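Local structure of putative thiosugar synthase (Amycolatopsis orientalis, 4N6F) at residues G82-A87 with L109-R114; R95-L100 with R130-E135; N118-A123 with L140-P145. The protein is a putative thiosugar synthase of the ThiG-like TIM-barrel family that probably takes sulphur from a carrier protein to build a 2-thiosugar. One frame throughout, in Å; residues are numbered along the deposited sequence.

Contact 1. Residues G82-A87 with L109-R114. With F6R (fructose -6-phosphate), chain F.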
ATOM      1  N   GLY A  82     -22.752   5.900 -16.788  1.00 26.61           N
ATOM      2  CA  GLY A  82     -23.987   5.726 -16.046  1.00 26.67           C
ATOM      3  C   GLY A  82     -23.901   4.584 -15.069  1.00 27.19           C
ATOM      4  O   GLY A  82     -22.909   3.845 -15.027  1.00 27.08           O
ATOM      5  N   THR A  83     -24.958   4.430 -14.289  1.00 27.98           N
ATOM      6  CA  THR A  83     -25.030   3.381 -13.294  1.00 30.64           C
ATOM      7  C   THR A  83     -26.454   2.822 -13.164  1.00 30.86           C
ATOM      8  O   THR A  83     -27.433   3.524 -13.446  1.00 29.80           O
ATOM      9  CB  THR A  83     -24.535   3.884 -11.923  1.00 30.80           C
ATOM     10  OG1 THR A  83     -24.706   2.852 -10.952  1.00 32.79           O
ATOM     11  CG2 THR A  83     -25.307   5.122 -11.479  1.00 32.11           C
ATOM     12  N   THR A  84     -26.547   1.555 -12.755  1.00 30.25           N
ATOM     13  CA  THR A  84     -27.824   0.923 -12.419  1.00 31.25           C
ATOM     14  C   THR A  84     -27.892   0.552 -10.931  1.00 33.21           C
ATOM     15  O   THR A  84     -28.776  -0.208 -10.522  1.00 32.78           O
ATOM     16  CB  THR A  84     -28.047  -0.376 -13.221  1.00 30.94           C
ATOM     17  OG1 THR A  84     -27.103  -1.363 -12.796  1.00 32.11           O
ATOM     18  CG2 THR A  84     -27.908  -0.148 -14.717  1.00 30.66           C
ATOM     19  N   SER A  85     -26.979   1.084 -10.115  1.00 35.81           N
ATOM     20  CA  SER A  85     -26.893   0.677  -8.701  1.00 38.64           C
ATOM     21  C   SER A  85     -28.107   1.080  -7.843  1.00 41.97           C
ATOM     22  O   SER A  85     -28.294   0.541  -6.755  1.00 40.67           O
ATOM     23  CB  SER A  85     -25.601   1.191  -8.055  1.00 37.22           C
ATOM     24  OG  SER A  85     -25.615   2.596  -7.911  1.00 37.35           O
ATOM     25  N   PHE A  86     -28.917   2.020  -8.322  1.00 47.23           N
ATOM     26  CA  PHE A  86     -30.136   2.409  -7.607  1.00 52.86           C
ATOM     27  C   PHE A  86     -31.293   1.462  -7.885  1.00 54.72           C
ATOM     28  O   PHE A  86     -32.221   1.371  -7.086  1.00 56.50           O
ATOM     29  CB  PHE A  86     -30.518   3.851  -7.935  1.00 55.00           C
ATOM     30  CG  PHE A  86     -29.645   4.857  -7.256  1.00 58.84           C
ATOM     31  CD1 PHE A  86     -29.856   5.183  -5.923  1.00 60.94           C
ATOM     32  CD2 PHE A  86     -28.587   5.449  -7.930  1.00 60.84           C
ATOM     33  CE1 PHE A  86     -29.039   6.099  -5.278  1.00 63.01           C
ATOM     34  CE2 PHE A  86     -27.766   6.362  -7.290  1.00 60.86           C
ATOM     35  CZ  PHE A  86     -27.993   6.689  -5.963  1.00 61.64           C
ATOM     36  N   ALA A  87     -31.231   0.760  -9.012  1.00 57.80           N
ATOM     37  CA  ALA A  87     -32.237  -0.245  -9.359  1.00 58.32           C
ATOM     38  C   ALA A  87     -32.059  -1.501  -8.503  1.00 59.43           C
ATOM     39  O   ALA A  87     -30.933  -1.912  -8.226  1.00 56.81           O
ATOM     40  CB  ALA A  87     -32.142  -0.591 -10.837  1.00 59.87           C
ATOM     41  N   LEU A 109     -21.622   1.875 -19.037  1.00 24.80           N
ATOM     42  CA  LEU A 109     -22.504   1.585 -17.926  1.00 25.21           C
ATOM     43  C   LEU A 109     -21.863   0.789 -16.797  1.00 24.93           C
ATOM     44  O   LEU A 109     -21.315  -0.303 -17.008  1.00 25.02           O
ATOM     45  CB  LEU A 109     -23.719   0.811 -18.439  1.00 26.12           C
ATOM     46  CG  LEU A 109     -24.821   0.545 -17.403  1.00 27.62           C
ATOM     47  CD1 LEU A 109     -25.595   1.830 -17.111  1.00 28.04           C
ATOM     48  CD2 LEU A 109     -25.761  -0.548 -17.887  1.00 28.03           C
ATOM     49  N   LYS A 110     -21.961   1.344 -15.592  1.00 24.47           N
ATOM     50  CA  LYS A 110     -21.644   0.632 -14.364  1.00 25.54           C
ATOM     51  C   LYS A 110     -22.858  -0.201 -14.066  1.00 25.99           C
ATOM     52  O   LYS A 110     -23.890   0.316 -13.661  1.00 26.25           O
ATOM     53  CB  LYS A 110     -21.285   1.647 -13.272  1.00 26.03           C
ATOM     54  CG  LYS A 110     -21.097   1.077 -11.885  1.00 26.69           C
ATOM     55  CD  LYS A 110     -20.702   2.180 -10.909  1.00 28.51           C
ATOM     56  CE  LYS A 110     -20.471   1.674  -9.485  1.00 30.38           C
ATOM     57  NZ  LYS A 110     -21.768   1.490  -8.812  1.00 32.63           N
ATOM     58  N   LEU A 111     -22.761  -1.497 -14.331  1.00 26.60           N
ATOM     59  CA  LEU A 111     -23.912  -2.387 -14.252  1.00 26.13           C
ATOM     60  C   LEU A 111     -23.918  -3.109 -12.927  1.00 27.54           C
ATOM     61  O   LEU A 111     -22.973  -3.843 -12.600  1.00 28.10           O
ATOM     62  CB  LEU A 111     -23.880  -3.396 -15.397  1.00 26.93           C
ATOM     63  CG  LEU A 111     -24.961  -4.479 -15.395  1.00 27.06           C
ATOM     64  CD1 LEU A 111     -26.351  -3.875 -15.534  1.00 26.32           C
ATOM     65  CD2 LEU A 111     -24.686  -5.468 -16.514  1.00 27.28           C
ATOM     66  N   ASP A 112     -24.989  -2.894 -12.168  1.00 28.94           N
ATOM     67  CA  ASP A 112     -25.182  -3.507 -10.865  1.00 30.60           C
ATOM     68  C   ASP A 112     -26.571  -4.154 -10.819  1.00 33.07           C
ATOM     69  O   ASP A 112     -27.585  -3.499 -11.104  1.00 34.48           O
ATOM     70  CB  ASP A 112     -25.062  -2.446  -9.768  1.00 31.17           C
ATOM     71  CG  ASP A 112     -23.625  -2.041  -9.500  1.00 31.61           C
ATOM     72  OD1 ASP A 112     -22.844  -2.888  -9.052  1.00 30.00           O
ATOM     73  OD2 ASP A 112     -23.269  -0.862  -9.717  1.00 35.13           O
ATOM     74  N   VAL A 113     -26.589  -5.450 -10.519  1.00 34.02           N
ATOM     75  CA  VAL A 113     -27.807  -6.215 -10.300  1.00 35.09           C
ATOM     76  C   VAL A 113     -27.589  -7.006  -9.015  1.00 36.96           C
ATOM     77  O   VAL A 113     -26.830  -7.977  -9.000  1.00 37.88           O
ATOM     78  CB  VAL A 113     -28.086  -7.187 -11.457  1.00 35.26           C
ATOM     79  CG1 VAL A 113     -29.382  -7.950 -11.223  1.00 35.14           C
ATOM     80  CG2 VAL A 113     -28.150  -6.434 -12.777  1.00 35.47           C
ATOM     81  N   ARG A 114     -28.241  -6.580  -7.938  1.00 39.78           N
ATOM     82  CA  ARG A 114     -27.971  -7.135  -6.608  1.00 43.79           C
ATOM     83  C   ARG A 114     -29.168  -7.817  -5.963  1.00 47.53           C
ATOM     84  O   ARG A 114     -30.315  -7.450  -6.214  1.00 46.38           O
ATOM     85  CB  ARG A 114     -27.471  -6.032  -5.686  1.00 43.03           C
ATOM     86  CG  ARG A 114     -26.336  -5.252  -6.302  1.00 42.87           C
ATOM     87  CD  ARG A 114     -25.678  -4.316  -5.318  1.00 43.59           C
ATOM     88  NE  ARG A 114     -24.518  -3.685  -5.936  1.00 42.21           N
ATOM     89  CZ  ARG A 114     -23.727  -2.801  -5.345  1.00 40.27           C
ATOM     90  NH1 ARG A 114     -23.956  -2.421  -4.088  1.00 40.63           N
ATOM     91  NH2 ARG A 114     -22.696  -2.297  -6.018  1.00 38.92           N
TER
HETATM   92  C1  F6R F 304     -21.707   0.707  -7.549  1.00 34.09           C
HETATM   93  C2  F6R F 304     -21.333   1.580  -6.383  1.00 36.57           C
HETATM   94  C3  F6R F 304     -21.379   1.089  -4.957  1.00 35.05           C
HETATM   95  C4  F6R F 304     -20.156   0.201  -4.718  1.00 32.46           C
HETATM   96  C5  F6R F 304     -19.900  -0.016  -3.224  1.00 30.85           C
HETATM   97  C6  F6R F 304     -18.457  -0.401  -2.967  1.00 29.00           C
HETATM   98  O2  F6R F 304     -20.919   2.723  -6.584  1.00 41.14           O
HETATM   99  O3  F6R F 304     -22.575   0.380  -4.615  1.00 32.63           O
HETATM  100  O4  F6R F 304     -20.366  -1.075  -5.342  1.00 32.15           O
HETATM  101  O5  F6R F 304     -20.190   1.157  -2.468  1.00 28.86           O
HETATM  102  O6  F6R F 304     -18.326  -0.745  -1.592  1.00 28.59           O
HETATM  103  P   F6R F 304     -17.712   0.238  -0.497  1.00 27.31           P
HETATM  104  O1P F6R F 304     -18.823   1.215  -0.252  1.00 25.96           O
HETATM  105  O2P F6R F 304     -16.484   0.864  -1.100  1.00 29.47           O
HETATM  106  O3P F6R F 304     -17.381  -0.726   0.607  1.00 26.98           O
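K110 and T83 lie side by side, their side chains pointing the same way, at the ends of two parallel, hydrogen-bonded strands. K110 runs extended out to CE (chi1 173°) and bends only at its last torsion, bringing NZ into a covalent bond with C1 of the fructose 6-phosphate (1.5 Å), consistent with the Schiff-base chemistry of ThiG-type enzymes. S85, D112 and R114 belong to the same sugar-phosphate pocket. T83 OG1 accepts the S85 backbone N-H at 3.0 Å, an ST turn, while E31 bonds to both T83 OG1 and S85 OG. D112 OD2 lies 3.1 Å from sugar C1. R114 NH2 makes a salt bridge to D112 OD1 from above the carboxylate plane, OD1 lying at the guanidinium's edge; R162 makes a second. R114 NH2 also donates to sugar O4 (2.7 Å). T84 OG1 accepts the D112 backbone N-H almost straight (2.7 Å, 167°). The T84 and L109 side chains cross at about a right angle, T84 CG2 lying 3.8 Å from L109 CD2. Helix 90-104 links the two strands in a beta-alpha-beta crossover, packing A93 on T84 and A97 and L100 on L109, while strand 138-143 pairs with 108-111.

Contact 2. Residues R95-L100 with R130-E135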
ATOM      1  N   ARG A  95     -34.000  -1.241 -17.622  1.00 42.66           N
ATOM      2  CA  ARG A  95     -34.722  -0.020 -17.970  1.00 42.24           C
ATOM      3  C   ARG A  95     -33.909   1.230 -17.675  1.00 38.22           C
ATOM      4  O   ARG A  95     -33.913   2.150 -18.475  1.00 35.85           O
ATOM      5  CB  ARG A  95     -36.077   0.035 -17.268  1.00 44.06           C
ATOM      6  CG  ARG A  95     -37.065  -0.988 -17.802  1.00 45.44           C
ATOM      7  CD  ARG A  95     -38.326  -1.018 -16.956  1.00 48.33           C
ATOM      8  NE  ARG A  95     -39.042   0.247 -17.097  1.00 49.88           N
ATOM      9  CZ  ARG A  95     -39.890   0.533 -18.083  1.00 50.43           C
ATOM     10  NH1 ARG A  95     -40.467   1.729 -18.123  1.00 52.90           N
ATOM     11  NH2 ARG A  95     -40.175  -0.365 -19.018  1.00 49.76           N
ATOM     12  N   SER A  96     -33.200   1.261 -16.552  1.00 39.22           N
ATOM     13  CA  SER A  96     -32.329   2.402 -16.245  1.00 40.68           C
ATOM     14  C   SER A  96     -31.320   2.620 -17.360  1.00 40.68           C
ATOM     15  O   SER A  96     -31.109   3.749 -17.809  1.00 39.09           O
ATOM     16  CB  SER A  96     -31.580   2.186 -14.934  1.00 42.43           C
ATOM     17  OG  SER A  96     -32.468   2.273 -13.837  1.00 47.82           O
ATOM     18  N   ALA A  97     -30.710   1.524 -17.806  1.00 41.42           N
ATOM     19  CA  ALA A  97     -29.666   1.571 -18.826  1.00 41.64           C
ATOM     20  C   ALA A  97     -30.172   2.098 -20.160  1.00 42.50           C
ATOM     21  O   ALA A  97     -29.485   2.884 -20.813  1.00 42.02           O
ATOM     22  CB  ALA A  97     -29.062   0.186 -19.010  1.00 41.76           C
ATOM     23  N   ARG A  98     -31.355   1.645 -20.581  1.00 45.24           N
ATOM     24  CA  ARG A  98     -31.951   2.119 -21.841  1.00 49.04           C
ATOM     25  C   ARG A  98     -32.307   3.605 -21.794  1.00 47.82           C
ATOM     26  O   ARG A  98     -32.094   4.322 -22.772  1.00 47.66           O
ATOM     27  CB  ARG A  98     -33.199   1.310 -22.234  1.00 51.55           C
ATOM     28  CG  ARG A  98     -32.922   0.072 -23.079  1.00 54.29           C
ATOM     29  CD  ARG A  98     -33.208  -1.214 -22.322  1.00 56.07           C
ATOM     30  NE  ARG A  98     -33.062  -2.394 -23.172  1.00 58.21           N
ATOM     31  CZ  ARG A  98     -33.585  -3.594 -22.915  1.00 59.91           C
ATOM     32  NH1 ARG A  98     -34.318  -3.801 -21.827  1.00 60.18           N
ATOM     33  NH2 ARG A  98     -33.379  -4.599 -23.763  1.00 61.18           N
ATOM     34  N   ILE A  99     -32.852   4.061 -20.667  1.00 49.66           N
ATOM     35  CA  ILE A  99     -33.173   5.486 -20.494  1.00 51.06           C
ATOM     36  C   ILE A  99     -31.898   6.323 -20.501  1.00 49.71           C
ATOM     37  O   ILE A  99     -31.828   7.348 -21.178  1.00 49.97           O
ATOM     38  CB  ILE A  99     -34.001   5.759 -19.208  1.00 51.95           C
ATOM     39  CG1 ILE A  99     -35.504   5.576 -19.488  1.00 53.31           C
ATOM     40  CG2 ILE A  99     -33.774   7.179 -18.693  1.00 51.91           C
ATOM     41  CD1 ILE A  99     -35.977   4.138 -19.573  1.00 53.15           C
ATOM     42  N   LEU A 100     -30.902   5.877 -19.741  1.00 48.73           N
ATOM     43  CA  LEU A 100     -29.592   6.522 -19.707  1.00 49.68           C
ATOM     44  C   LEU A 100     -29.035   6.798 -21.107  1.00 50.28           C
ATOM     45  O   LEU A 100     -28.537   7.889 -21.385  1.00 49.02           O
ATOM     46  CB  LEU A 100     -28.607   5.638 -18.943  1.00 52.49           C
ATOM     47  CG  LEU A 100     -27.126   5.985 -19.121  1.00 55.26           C
ATOM     48  CD1 LEU A 100     -26.795   7.249 -18.340  1.00 57.00           C
ATOM     49  CD2 LEU A 100     -26.247   4.820 -18.696  1.00 56.19           C
ATOM     50  N   ARG A 130     -25.764  -9.732 -21.210  1.00 32.68           N
ATOM     51  CA  ARG A 130     -26.034 -10.217 -22.581  1.00 33.91           C
ATOM     52  C   ARG A 130     -27.103  -9.395 -23.294  1.00 34.51           C
ATOM     53  O   ARG A 130     -26.963  -9.058 -24.468  1.00 34.28           O
ATOM     54  CB  ARG A 130     -26.452 -11.689 -22.557  1.00 36.17           C
ATOM     55  CG  ARG A 130     -25.298 -12.641 -22.302  1.00 38.39           C
ATOM     56  CD  ARG A 130     -25.784 -14.058 -22.054  1.00 41.81           C
ATOM     57  NE  ARG A 130     -24.660 -14.978 -21.878  1.00 45.30           N
ATOM     58  CZ  ARG A 130     -24.716 -16.159 -21.260  1.00 47.53           C
ATOM     59  NH1 ARG A 130     -25.851 -16.612 -20.732  1.00 49.91           N
ATOM     60  NH2 ARG A 130     -23.616 -16.898 -21.169  1.00 47.67           N
ATOM     61  N   GLU A 131     -28.166  -9.053 -22.580  1.00 36.52           N
ATOM     62  CA  GLU A 131     -29.237  -8.256 -23.184  1.00 38.23           C
ATOM     63  C   GLU A 131     -28.744  -6.852 -23.541  1.00 35.45           C
ATOM     64  O   GLU A 131     -29.030  -6.348 -24.629  1.00 35.10           O
ATOM     65  CB  GLU A 131     -30.432  -8.184 -22.243  1.00 41.89           C
ATOM     66  CG  GLU A 131     -31.740  -7.854 -22.929  1.00 46.75           C
ATOM     67  CD  GLU A 131     -32.924  -8.003 -21.989  1.00 50.61           C
ATOM     68  OE1 GLU A 131     -33.683  -7.021 -21.848  1.00 55.10           O
ATOM     69  OE2 GLU A 131     -33.079  -9.091 -21.380  1.00 49.78           O
ATOM     70  N   LEU A 132     -27.992  -6.222 -22.638  1.00 33.92           N
ATOM     71  CA  LEU A 132     -27.445  -4.885 -22.926  1.00 32.27           C
ATOM     72  C   LEU A 132     -26.345  -4.899 -23.980  1.00 31.61           C
ATOM     73  O   LEU A 132     -26.225  -3.949 -24.749  1.00 31.06           O
ATOM     74  CB  LEU A 132     -26.977  -4.198 -21.648  1.00 32.38           C
ATOM     75  CG  LEU A 132     -28.133  -3.809 -20.717  1.00 32.43           C
ATOM     76  CD1 LEU A 132     -27.628  -3.260 -19.397  1.00 32.11           C
ATOM     77  CD2 LEU A 132     -29.070  -2.804 -21.374  1.00 32.76           C
ATOM     78  N   ARG A 133     -25.561  -5.978 -24.034  1.00 32.60           N
ATOM     79  CA  ARG A 133     -24.521  -6.132 -25.068  1.00 32.50           C
ATOM     80  C   ARG A 133     -25.114  -6.268 -26.466  1.00 35.89           C
ATOM     81  O   ARG A 133     -24.531  -5.768 -27.436  1.00 34.94           O
ATOM     82  CB  ARG A 133     -23.614  -7.338 -24.776  1.00 31.70           C
ATOM     83  CG  ARG A 133     -22.557  -7.091 -23.700  1.00 30.68           C
ATOM     84  CD  ARG A 133     -21.573  -6.006 -24.098  1.00 29.36           C
ATOM     85  NE  ARG A 133     -20.907  -6.326 -25.355  1.00 29.76           N
ATOM     86  CZ  ARG A 133     -20.435  -5.443 -26.237  1.00 30.61           C
ATOM     87  NH1 ARG A 133     -19.842  -5.874 -27.349  1.00 29.58           N
ATOM     88  NH2 ARG A 133     -20.556  -4.137 -26.034  1.00 31.67           N
ATOM     89  N   ALA A 134     -26.269  -6.931 -26.574  1.00 37.90           N
ATOM     90  CA  ALA A 134     -26.971  -7.056 -27.868  1.00 41.10           C
ATOM     91  C   ALA A 134     -27.355  -5.695 -28.436  1.00 41.76           C
ATOM     92  O   ALA A 134     -27.449  -5.528 -29.647  1.00 43.59           O
ATOM     93  CB  ALA A 134     -28.210  -7.931 -27.730  1.00 41.70           C
ATOM     94  N   GLU A 135     -27.563  -4.720 -27.557  1.00 43.32           N
ATOM     95  CA  GLU A 135     -27.835  -3.343 -27.980  1.00 44.77           C
ATOM     96  C   GLU A 135     -26.595  -2.441 -28.080  1.00 42.12           C
ATOM     97  O   GLU A 135     -26.721  -1.229 -28.211  1.00 39.37           O
ATOM     98  CB  GLU A 135     -28.827  -2.708 -27.028  1.00 46.62           C
ATOM     99  CG  GLU A 135     -30.146  -3.447 -26.961  1.00 50.13           C
ATOM    100  CD  GLU A 135     -31.043  -2.882 -25.893  1.00 53.06           C
ATOM    101  OE1 GLU A 135     -31.759  -3.671 -25.247  1.00 58.61           O
ATOM    102  OE2 GLU A 135     -31.021  -1.653 -25.682  1.00 53.92           O
TER
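R98 and two glutamates, E131 and E135, the latter no longer helical, make the charged part of this contact. E135 meets the arginine almost in plane, carboxylate and guanidinium being 13° apart. R98 NE donates to E135 OE1 at 2.8 Å, on the syn lone pair. R98 NH2 comes near the same oxygen too, but their modelled separation is too short to be trusted in detail. E131 comes in at a steeper tilt, its plane turned 40° from the guanidinium, and its OE1 takes R98 NH2 on the anti lone pair at 3.1 Å. A weak bond from R98 NH1 to that oxygen adds to the grip. An unusual second torsion (chi2 112°) bends R98 so that its head reaches the neighbouring segment. With a leucine in place of E131, NH1 and NH2 would probably lose that acceptor, leaving E135 as the carboxylate of this contact that holds the guanidinium. E135 OE2 has a second charged partner in R101.

The apolar part lies deeper. A97 CB sits against both methyls of L132, CD1 and CD2, each 3.8 Å away, and L132 continues inward onto L109 and L111.

The short helical segments run nearly parallel, with axes 11.2 Å apart, as expected for successive outer helices of a TIM barrel: small and aliphatic residues face the strands, and the salt-bridge network spans the more exposed side.

Contact 3. Residues N118-A123 with L140-P145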
ATOM      1  N   ASN A 118     -27.534  -6.948  -0.709  1.00 49.37           N
ATOM      2  CA  ASN A 118     -26.576  -5.996  -1.291  1.00 45.45           C
ATOM      3  C   ASN A 118     -25.321  -6.669  -1.866  1.00 43.78           C
ATOM      4  O   ASN A 118     -24.229  -6.106  -1.863  1.00 41.96           O
ATOM      5  CB  ASN A 118     -26.197  -4.928  -0.265  1.00 45.28           C
ATOM      6  CG  ASN A 118     -25.743  -3.631  -0.908  1.00 43.43           C
ATOM      7  OD1 ASN A 118     -26.043  -3.368  -2.064  1.00 42.77           O
ATOM      8  ND2 ASN A 118     -25.027  -2.810  -0.150  1.00 43.40           N
ATOM      9  N   THR A 119     -25.513  -7.882  -2.366  1.00 42.96           N
ATOM     10  CA  THR A 119     -24.467  -8.698  -2.957  1.00 42.76           C
ATOM     11  C   THR A 119     -24.803  -8.854  -4.442  1.00 38.70           C
ATOM     12  O   THR A 119     -25.980  -8.986  -4.794  1.00 34.82           O
ATOM     13  CB  THR A 119     -24.417 -10.070  -2.246  1.00 46.38           C
ATOM     14  OG1 THR A 119     -23.626  -9.957  -1.056  1.00 51.91           O
ATOM     15  CG2 THR A 119     -23.831 -11.145  -3.117  1.00 48.32           C
ATOM     16  N   PRO A 120     -23.783  -8.824  -5.326  1.00 35.55           N
ATOM     17  CA  PRO A 120     -24.106  -9.022  -6.733  1.00 36.03           C
ATOM     18  C   PRO A 120     -24.775 -10.375  -6.973  1.00 35.21           C
ATOM     19  O   PRO A 120     -24.346 -11.373  -6.405  1.00 34.96           O
ATOM     20  CB  PRO A 120     -22.745  -8.981  -7.436  1.00 35.93           C
ATOM     21  CG  PRO A 120     -21.834  -8.286  -6.503  1.00 36.68           C
ATOM     22  CD  PRO A 120     -22.362  -8.511  -5.116  1.00 36.56           C
ATOM     23  N   ASP A 121     -25.821 -10.368  -7.795  1.00 34.96           N
ATOM     24  CA  ASP A 121     -26.498 -11.573  -8.276  1.00 35.40           C
ATOM     25  C   ASP A 121     -25.848 -11.970  -9.601  1.00 32.88           C
ATOM     26  O   ASP A 121     -26.169 -11.409 -10.654  1.00 32.07           O
ATOM     27  CB  ASP A 121     -28.002 -11.270  -8.451  1.00 38.04           C
ATOM     28  CG  ASP A 121     -28.773 -12.385  -9.150  1.00 40.83           C
ATOM     29  OD1 ASP A 121     -28.220 -13.485  -9.374  1.00 43.79           O
ATOM     30  OD2 ASP A 121     -29.954 -12.150  -9.479  1.00 45.00           O
ATOM     31  N   ASN A 122     -24.927 -12.930  -9.540  1.00 30.73           N
ATOM     32  CA  ASN A 122     -24.115 -13.306 -10.703  1.00 30.46           C
ATOM     33  C   ASN A 122     -24.917 -13.696 -11.929  1.00 31.35           C
ATOM     34  O   ASN A 122     -24.676 -13.165 -13.017  1.00 31.00           O
ATOM     35  CB  ASN A 122     -23.123 -14.426 -10.347  1.00 29.99           C
ATOM     36  CG  ASN A 122     -21.861 -13.903  -9.649  1.00 30.00           C
ATOM     37  OD1 ASN A 122     -20.862 -14.610  -9.561  1.00 32.80           O
ATOM     38  ND2 ASN A 122     -21.901 -12.675  -9.155  1.00 28.67           N
ATOM     39  N   ALA A 123     -25.879 -14.600 -11.756  1.00 31.82           N
ATOM     40  CA  ALA A 123     -26.678 -15.100 -12.880  1.00 32.86           C
ATOM     41  C   ALA A 123     -27.536 -13.999 -13.492  1.00 31.61           C
ATOM     42  O   ALA A 123     -27.613 -13.875 -14.705  1.00 32.71           O
ATOM     43  CB  ALA A 123     -27.555 -16.276 -12.441  1.00 34.85           C
ATOM     44  N   LEU A 140     -19.493  -2.479 -17.488  1.00 22.72           N
ATOM     45  CA  LEU A 140     -18.635  -2.806 -16.371  1.00 22.31           C
ATOM     46  C   LEU A 140     -19.517  -3.406 -15.268  1.00 22.41           C
ATOM     47  O   LEU A 140     -19.997  -2.684 -14.377  1.00 21.18           O
ATOM     48  CB  LEU A 140     -17.897  -1.561 -15.872  1.00 22.64           C
ATOM     49  CG  LEU A 140     -16.826  -0.967 -16.802  1.00 23.18           C
ATOM     50  CD1 LEU A 140     -17.410  -0.015 -17.822  1.00 23.68           C
ATOM     51  CD2 LEU A 140     -15.774  -0.227 -15.992  1.00 24.04           C
ATOM     52  N   PRO A 141     -19.746  -4.731 -15.335  1.00 22.92           N
ATOM     53  CA  PRO A 141     -20.549  -5.430 -14.340  1.00 23.21           C
ATOM     54  C   PRO A 141     -19.793  -5.755 -13.057  1.00 23.81           C
ATOM     55  O   PRO A 141     -18.569  -5.855 -13.058  1.00 24.70           O
ATOM     56  CB  PRO A 141     -20.985  -6.711 -15.064  1.00 23.63           C
ATOM     57  CG  PRO A 141     -19.990  -6.915 -16.154  1.00 23.94           C
ATOM     58  CD  PRO A 141     -19.361  -5.603 -16.465  1.00 23.22           C
ATOM     59  N   PHE A 142     -20.550  -5.922 -11.976  1.00 23.87           N
ATOM     60  CA  PHE A 142     -20.028  -6.237 -10.650  1.00 24.38           C
ATOM     61  C   PHE A 142     -20.433  -7.672 -10.342  1.00 25.32           C
ATOM     62  O   PHE A 142     -21.611  -8.030 -10.482  1.00 25.78           O
ATOM     63  CB  PHE A 142     -20.657  -5.269  -9.640  1.00 24.60           C
ATOM     64  CG  PHE A 142     -20.015  -5.258  -8.273  1.00 24.36           C
ATOM     65  CD1 PHE A 142     -18.690  -5.604  -8.075  1.00 25.15           C
ATOM     66  CD2 PHE A 142     -20.746  -4.823  -7.183  1.00 24.79           C
ATOM     67  CE1 PHE A 142     -18.124  -5.561  -6.807  1.00 25.95           C
ATOM     68  CE2 PHE A 142     -20.190  -4.781  -5.909  1.00 25.68           C
ATOM     69  CZ  PHE A 142     -18.875  -5.148  -5.720  1.00 25.71           C
ATOM     70  N   ILE A 143     -19.458  -8.501  -9.969  1.00 26.05           N
ATOM     71  CA  ILE A 143     -19.707  -9.900  -9.628  1.00 26.28           C
ATOM     72  C   ILE A 143     -18.947 -10.341  -8.385  1.00 27.99           C
ATOM     73  O   ILE A 143     -17.918  -9.753  -8.012  1.00 26.76           O
ATOM     74  CB  ILE A 143     -19.339 -10.870 -10.781  1.00 26.21           C
ATOM     75  CG1 ILE A 143     -17.848 -10.806 -11.123  1.00 26.05           C
ATOM     76  CG2 ILE A 143     -20.169 -10.566 -12.021  1.00 27.04           C
ATOM     77  CD1 ILE A 143     -17.343 -12.002 -11.905  1.00 26.43           C
ATOM     78  N   LEU A 144     -19.488 -11.370  -7.728  1.00 28.90           N
ATOM     79  CA  LEU A 144     -18.736 -12.188  -6.797  1.00 30.97           C
ATOM     80  C   LEU A 144     -17.707 -12.967  -7.586  1.00 31.29           C
ATOM     81  O   LEU A 144     -18.005 -13.440  -8.692  1.00 31.00           O
ATOM     82  CB  LEU A 144     -19.647 -13.173  -6.051  1.00 33.56           C
ATOM     83  CG  LEU A 144     -20.803 -12.596  -5.234  1.00 35.91           C
ATOM     84  CD1 LEU A 144     -21.605 -13.717  -4.583  1.00 37.15           C
ATOM     85  CD2 LEU A 144     -20.285 -11.630  -4.187  1.00 36.55           C
ATOM     86  N   PRO A 145     -16.491 -13.113  -7.027  1.00 31.29           N
ATOM     87  CA  PRO A 145     -15.429 -13.781  -7.766  1.00 33.63           C
ATOM     88  C   PRO A 145     -15.825 -15.207  -8.114  1.00 35.59           C
ATOM     89  O   PRO A 145     -15.825 -16.084  -7.259  1.00 41.91           O
ATOM     90  CB  PRO A 145     -14.231 -13.740  -6.803  1.00 34.34           C
ATOM     91  CG  PRO A 145     -14.805 -13.471  -5.451  1.00 33.21           C
ATOM     92  CD  PRO A 145     -16.054 -12.675  -5.690  1.00 31.92           C
TER
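F142 meets P120 first along the second segment: P120 CG lies over one face of the F142 ring, 3.9 Å from its centroid and only 21° off the ring normal, a CH-pi contact. P120 CG stands off-centre, toward the rim at CD2. With CG anti to its backbone N (chi1 -168°), F142 turns its ring toward the pocket that holds the sugar phosphate, where it also touches D112, R114 and R162. Its carbonyl takes part as well, F142 O lying 3.4 Å from P120 CB. At I143 the backbone is the nearer element for the proline, P120 CB being 3.9 Å from I143 CA. The I143 side chain is crossed at about a right angle by that of N122 and packs on T149, A150 and L153 of helix 147-156. L144 then leaves the strand and lays its branched end against the loop. Both its methyls touch the T119 methyl, CD1 and CD2 each standing 3.7 Å from T119 CG2, and CD2 is 3.9 Å from P120 CD as well. T119 can offer that methyl because CG2 is anti to its own backbone N, while OG1 turns to a weak bond with D117. The N122 amide lies close to the L144 backbone. Just before N122, D121 is the N-cap of helix 122-134. The parts that clearly meet here are largely carbon, so the entry to helix 122-134 is probably fitted to the end of strand 138-143 largely by apolar packing, including the CH-pi contact of P120 on F142.

In the fold
Three successive strands of the barrel and two of its helices tie the contacts together. Contacts 1 and 2 have centres about 11 Å apart and meet through L109, whose CD2 packs 3.6 Å from both A97 CB and L132 CD1, so the helix pair rests on the strand that carries K110. Contacts 1 and 3, centres about 10 Å apart, share the pocket: F142 CD2 lies 3.4 Å from R114 NH2, and V113 O probably accepts a hydrogen bond from D121 N. Contacts 2 and 3 both use helix 122-134 but do not touch, their centres being about 17 Å apart. Contacts 1 and 3 thus reach the bound sugar phosphate, while contact 2 lies away from it, the A97 side chain about 14 Å from the ligand.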